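Local coordinates for protein putative ABC transporter subunit, substrate-binding component (Rhodopseudomonas palustris, PDB 4EVQ) that binds 4-hydroxybenzoate and, as the solute-binding component of an ABC transporter, probably delivers it for uptake, at residues G115-T120 with S132-Q137; G136-A141 with E165-G170. All blocks are in the same frame, centred on the assembly; numbering follows the deposited sequence.

Contact 1 (G115-T120 with S132-Q137); sequences GADIIT and SFANGQ. With PHB (p-hydroxybenzoic acid), chain H.
G115 and N135 illustrate how a tight loop can fasten the start of a helix. Two hydrogen bonds carry the polar part. The backbone N of N135 donates to G115 O at 2.9 Å, nearly straight at 165°. One residue on, G136 N donates to D117 OD1, also at 2.9 Å, meeting the carboxylate on the syn lone pair. A134 sits at the N-cap position of helix 135-148 but has only a methyl group to offer, and D117 supplies from another loop an acceptor for an amide of the first turn. A water lies 3.0 Å from both D117 OD1 and Q137 N and may link them, its bond to Q137 N being weak. Shortening D117 to an alanine would probably leave the G136 amide without this acceptor and the water without a possible partner.

Close packing and CH...O contacts fill the rest. G115 CA lies 3.5 Å from F133 O, and N135 OD1 comes to 3.2 Å of G115 CA; a side chain on G115 would run into N135 and F133. The amide of N135 lies against the G115 carbonyl group, while its ND2 bonds to E166. The F133 ring, its CG lodged between backbone N and carbonyl carbon (chi1 63°), brings CE2 to 3.7 Å from G115 CA.

Ligand contacts come from both segments. G115 N donates to O2' of the p-hydroxybenzoic acid carboxylate at 3.0 Å and 167°, and ligand C6 lies at the edge of the F133 ring, in its plane, 3.9 Å from CZ. The rings of F240 and H261 meet that of F133. Other bonds to the ligand come from S92, Y161 and S215. This is the cleft of a periplasmic binding protein, where a crossing between its two lobes passes beside the solute.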
loop_
_atom_site.group_PDB
_atom_site.type_symbol
_atom_site.label_atom_id
_atom_site.label_comp_id
_atom_site.label_asym_id
_atom_site.label_seq_id
_atom_site.Cartn_x
_atom_site.Cartn_y
_atom_site.Cartn_z
ATOM N N GLY A 115 2.441 -4.980 -1.289
ATOM C CA GLY A 115 2.317 -4.979 -2.737
ATOM C C GLY A 115 2.843 -6.171 -3.449
ATOM O O GLY A 115 2.769 -6.210 -4.698
ATOM N N ALA A 116 3.319 -7.173 -2.725
ATOM C CA ALA A 116 4.027 -8.291 -3.349
ATOM C C ALA A 116 3.301 -8.755 -4.599
ATOM O O ALA A 116 2.125 -9.151 -4.539
ATOM C CB ALA A 116 4.158 -9.439 -2.344
ATOM N N ASP A 117 4.017 -8.807 -5.702
ATOM C CA ASP A 117 3.408 -9.157 -6.990
ATOM C C ASP A 117 2.777 -10.521 -6.951
ATOM O O ASP A 117 1.696 -10.724 -7.526
ATOM C CB ASP A 117 4.455 -9.090 -8.109
ATOM C CG ASP A 117 4.897 -7.674 -8.455
ATOM O OD1 ASP A 117 4.130 -6.721 -8.256
ATOM O OD2 ASP A 117 6.019 -7.561 -8.997
ATOM N N ILE A 118 3.372 -11.445 -6.216
ATOM C CA ILE A 118 2.913 -12.833 -6.281
ATOM C C ILE A 118 1.521 -13.008 -5.675
ATOM O O ILE A 118 0.808 -13.955 -6.049
ATOM C CB ILE A 118 3.927 -13.766 -5.603
ATOM C CG1 ILE A 118 3.707 -15.209 -6.023
ATOM C CG2 ILE A 118 3.917 -13.597 -4.092
ATOM C CD1 ILE A 118 4.888 -16.086 -5.652
ATOM N N ILE A 119 1.115 -12.135 -4.773
ATOM C CA ILE A 119 -0.149 -12.326 -4.055
ATOM C C ILE A 119 -1.353 -12.370 -4.984
ATOM O O ILE A 119 -2.313 -13.135 -4.729
ATOM C CB ILE A 119 -0.259 -11.243 -2.951
ATOM C CG1 ILE A 119 0.764 -11.524 -1.872
ATOM C CG2 ILE A 119 -1.672 -11.191 -2.358
ATOM C CD1 ILE A 119 0.841 -10.489 -0.786
ATOM N N THR A 120 -1.309 -11.621 -6.066
ATOM C CA THR A 120 -2.399 -11.652 -7.058
ATOM C C THR A 120 -1.899 -12.142 -8.423
ATOM O O THR A 120 -2.493 -11.858 -9.512
ATOM C CB THR A 120 -3.156 -10.292 -7.131
ATOM O OG1 THR A 120 -2.255 -9.240 -7.485
ATOM C CG2 THR A 120 -3.827 -9.930 -5.777
ATOM N N SER A 132 -5.015 -2.709 -1.677
ATOM C CA SER A 132 -3.962 -1.721 -1.864
ATOM C C SER A 132 -3.563 -1.557 -3.332
ATOM O O SER A 132 -4.183 -0.764 -3.994
ATOM C CB SER A 132 -2.824 -2.064 -0.935
ATOM O OG SER A 132 -2.290 -3.338 -1.212
ATOM N N PHE A 133 -2.574 -2.315 -3.803
ATOM C CA PHE A 133 -1.909 -2.147 -5.095
ATOM C C PHE A 133 -0.964 -3.321 -5.258
ATOM O O PHE A 133 -0.674 -4.027 -4.289
ATOM C CB PHE A 133 -1.137 -0.808 -5.166
ATOM C CG PHE A 133 -0.054 -0.773 -4.155
ATOM C CD1 PHE A 133 -0.354 -0.467 -2.845
ATOM C CD2 PHE A 133 1.224 -1.218 -4.449
ATOM C CE1 PHE A 133 0.593 -0.616 -1.865
ATOM C CE2 PHE A 133 2.185 -1.312 -3.442
ATOM C CZ PHE A 133 1.838 -1.046 -2.168
ATOM N N ALA A 134 -0.416 -3.465 -6.469
ATOM C CA ALA A 134 0.694 -4.332 -6.734
ATOM C C ALA A 134 1.955 -3.525 -7.010
ATOM O O ALA A 134 1.914 -2.528 -7.769
ATOM C CB ALA A 134 0.376 -5.228 -7.923
ATOM N N ASN A 135 3.067 -3.997 -6.471
ATOM C CA ASN A 135 4.348 -3.293 -6.572
ATOM C C ASN A 135 4.751 -2.996 -7.995
ATOM O O ASN A 135 5.145 -1.890 -8.313
ATOM C CB ASN A 135 5.430 -4.165 -5.931
ATOM C CG ASN A 135 5.362 -4.216 -4.409
ATOM O OD1 ASN A 135 4.897 -3.293 -3.754
ATOM N ND2 ASN A 135 5.869 -5.298 -3.859
ATOM N N GLY A 136 4.682 -3.986 -8.871
ATOM C CA GLY A 136 5.189 -3.752 -10.217
ATOM C C GLY A 136 4.294 -2.775 -10.952
ATOM O O GLY A 136 4.780 -1.926 -11.716
ATOM N N GLN A 137 2.992 -2.859 -10.715
ATOM C CA GLN A 137 2.092 -1.946 -11.400
ATOM C C GLN A 137 2.284 -0.475 -11.017
ATOM O O GLN A 137 2.322 0.416 -11.867
ATOM C CB GLN A 137 0.639 -2.371 -11.211
ATOM C CG GLN A 137 -0.329 -1.596 -12.111
ATOM C CD GLN A 137 -1.737 -2.145 -12.142
ATOM O OE1 GLN A 137 -2.180 -2.803 -11.235
ATOM N NE2 GLN A 137 -2.464 -1.789 -13.194
HETATM C "C1'" PHB H . 5.670 -3.519 1.074
HETATM O "O1'" PHB H . 6.586 -4.109 1.690
HETATM O "O2'" PHB H . 4.904 -4.122 0.224
HETATM C C1 PHB H . 5.386 -2.084 1.280
HETATM C C2 PHB H . 5.762 -1.480 2.480
HETATM C C3 PHB H . 5.515 -0.129 2.673
HETATM C C4 PHB H . 4.928 0.596 1.689
HETATM C C5 PHB H . 4.525 0.014 0.500
HETATM C C6 PHB H . 4.773 -1.314 0.319
HETATM O O4 PHB H . 4.684 1.909 1.856
HETATM O O HOH W 1 2.517 -5.838 -10.639
#

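Contact 2 (G136-A141 with E165-G170). With SO4 (sulfate ion), chain D.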
loop_
_atom_site.group_PDB
_atom_site.type_symbol
_atom_site.label_atom_id
_atom_site.label_comp_id
_atom_site.label_asym_id
_atom_site.label_seq_id
_atom_site.Cartn_x
_atom_site.Cartn_y
_atom_site.Cartn_z
ATOM N N GLY A 136 4.682 -3.986 -8.871
ATOM C CA GLY A 136 5.189 -3.752 -10.217
ATOM C C GLY A 136 4.294 -2.775 -10.952
ATOM O O GLY A 136 4.780 -1.926 -11.716
ATOM N N GLN A 137 2.992 -2.859 -10.715
ATOM C CA GLN A 137 2.092 -1.946 -11.400
ATOM C C GLN A 137 2.284 -0.475 -11.017
ATOM O O GLN A 137 2.322 0.416 -11.867
ATOM C CB GLN A 137 0.639 -2.371 -11.211
ATOM C CG GLN A 137 -0.329 -1.596 -12.111
ATOM C CD GLN A 137 -1.737 -2.145 -12.142
ATOM O OE1 GLN A 137 -2.180 -2.803 -11.235
ATOM N NE2 GLN A 137 -2.464 -1.789 -13.194
ATOM N N ILE A 138 2.466 -0.208 -9.736
ATOM C CA ILE A 138 2.688 1.171 -9.345
ATOM C C ILE A 138 4.083 1.635 -9.792
ATOM O O ILE A 138 4.242 2.760 -10.223
ATOM C CB ILE A 138 2.442 1.430 -7.838
ATOM C CG1 ILE A 138 2.384 2.939 -7.608
ATOM C CG2 ILE A 138 3.460 0.736 -6.929
ATOM C CD1 ILE A 138 1.929 3.349 -6.191
ATOM N N GLY A 139 5.064 0.759 -9.752
ATOM C CA GLY A 139 6.378 1.135 -10.286
ATOM C C GLY A 139 6.319 1.501 -11.770
ATOM O O GLY A 139 6.886 2.488 -12.222
ATOM N N ARG A 140 5.620 0.676 -12.541
ATOM C CA ARG A 140 5.414 0.944 -13.967
ATOM C C ARG A 140 4.732 2.287 -14.200
ATOM O O ARG A 140 5.153 3.071 -15.057
ATOM C CB ARG A 140 4.562 -0.126 -14.617
ATOM C CG ARG A 140 5.313 -1.386 -14.915
ATOM C CD ARG A 140 4.428 -2.298 -15.716
ATOM N NE ARG A 140 5.129 -3.375 -16.363
ATOM C CZ ARG A 140 5.706 -3.271 -17.559
ATOM N NH1 ARG A 140 5.716 -2.133 -18.198
ATOM N NH2 ARG A 140 6.285 -4.309 -18.083
ATOM N N ALA A 141 3.705 2.589 -13.412
ATOM C CA ALA A 141 2.985 3.833 -13.582
ATOM C C ALA A 141 3.889 5.030 -13.290
ATOM O O ALA A 141 3.803 6.060 -13.956
ATOM C CB ALA A 141 1.716 3.852 -12.714
ATOM N N GLU A 165 12.627 -4.128 -4.525
ATOM C CA GLU A 165 13.096 -4.773 -5.744
ATOM C C GLU A 165 11.989 -4.757 -6.784
ATOM O O GLU A 165 12.222 -4.453 -7.964
ATOM C CB GLU A 165 13.565 -6.195 -5.428
ATOM C CG GLU A 165 14.773 -6.296 -4.512
ATOM C CD GLU A 165 14.905 -7.636 -3.720
ATOM O OE1 GLU A 165 15.831 -7.698 -2.851
ATOM O OE2 GLU A 165 14.104 -8.588 -3.930
ATOM N N GLU A 166 10.758 -5.051 -6.378
ATOM C CA GLU A 166 9.682 -5.136 -7.358
ATOM C C GLU A 166 9.219 -3.792 -7.874
ATOM O O GLU A 166 8.811 -3.671 -9.025
ATOM C CB GLU A 166 8.500 -5.882 -6.741
ATOM C CG GLU A 166 8.748 -7.386 -6.602
ATOM C CD GLU A 166 7.639 -8.166 -5.896
ATOM O OE1 GLU A 166 6.597 -7.583 -5.562
ATOM O OE2 GLU A 166 7.801 -9.386 -5.736
HETATM N N MSE A 167 9.162 -2.789 -7.002
HETATM C CA MSE A 167 8.808 -1.463 -7.458
HETATM C C MSE A 167 9.889 -0.863 -8.354
HETATM O O MSE A 167 9.568 -0.136 -9.303
HETATM C CB MSE A 167 8.510 -0.546 -6.293
HETATM C CG MSE A 167 7.182 -0.826 -5.636
HETATM SE SE MSE A 167 6.616 0.503 -4.375
HETATM C CE MSE A 167 6.612 -0.552 -2.825
ATOM N N VAL A 168 11.158 -1.160 -8.096
ATOM C CA VAL A 168 12.219 -0.707 -9.003
ATOM C C VAL A 168 12.112 -1.471 -10.304
ATOM O O VAL A 168 12.286 -0.904 -11.390
ATOM C CB VAL A 168 13.602 -0.855 -8.332
ATOM C CG1 VAL A 168 14.721 -0.830 -9.358
ATOM C CG2 VAL A 168 13.835 0.224 -7.297
ATOM N N SER A 169 11.829 -2.761 -10.256
ATOM C CA SER A 169 11.710 -3.555 -11.493
ATOM C C SER A 169 10.611 -3.025 -12.407
ATOM O O SER A 169 10.819 -2.859 -13.595
ATOM C CB SER A 169 11.481 -5.007 -11.133
ATOM O OG SER A 169 11.363 -5.812 -12.285
ATOM N N GLY A 170 9.456 -2.692 -11.847
ATOM C CA GLY A 170 8.372 -2.139 -12.649
ATOM C C GLY A 170 8.736 -0.800 -13.242
ATOM O O GLY A 170 8.476 -0.519 -14.416
HETATM S S SO4 D . 5.136 -7.013 -15.489
HETATM O O1 SO4 D . 5.344 -5.754 -14.760
HETATM O O2 SO4 D . 5.575 -8.101 -14.636
HETATM O O3 SO4 D . 3.700 -7.185 -15.670
HETATM O O4 SO4 D . 5.755 -7.020 -16.817
#
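G136, G139 and G170 make this a close helix-helix contact, in which helices 135-148 and 162-177 lie against the same seven-stranded sheet. The short axes approach to 6.8 Å and cross at -41°, a spacing that bare glycine backbones allow: a CB on G139 would strike M167 O, and one on G170 would strike G136 O. Instead, G139 CA rests 3.6 Å from M167 O and R140 CA 3.4 Å from G170 O, both as CH...O contacts. On the buried side, I138 CG2 touches the SE of M167, present as selenomethionine, at 4.1 Å, the two side chains lying alongside each other. M167 also touches the bound p-hydroxybenzoic acid.

On the exposed side, R140 lays its CG 3.3 Å from G170 O. Its chain runs extended from CG to NE, and the edge of the guanidinium takes a sulfate, with NE donating to O1 at 2.9 Å and NH2 to O4 at 3.0 Å. R121 holds the same ion, which probably came from the crystallisation liquor. No hydrogen bond joins the two segments, so the closeness probably rests on the fit of bare glycine backbones, the CH...O contacts and the I138-M167 apolar contact.

Followed from the N terminus, the chain leaves strand 109-111, makes the turn at 115-120, runs through strand 128-130, the edge of the six-stranded sheet, and returns at 132-137, where contact 1 closes the loop. Contact 2 starts before that segment ends, G136 and Q137 belonging to both, and closes a second loop through strand 153-159 on reaching 165-170. The loops therefore follow one another, overlapping at this short junction. E166, of contact 2, ties them together by reaching back to D117 and N135 of contact 1. Together the contacts join a loop of the first lobe, the crossing segment and two helices of the second lobe beside the ligand cleft.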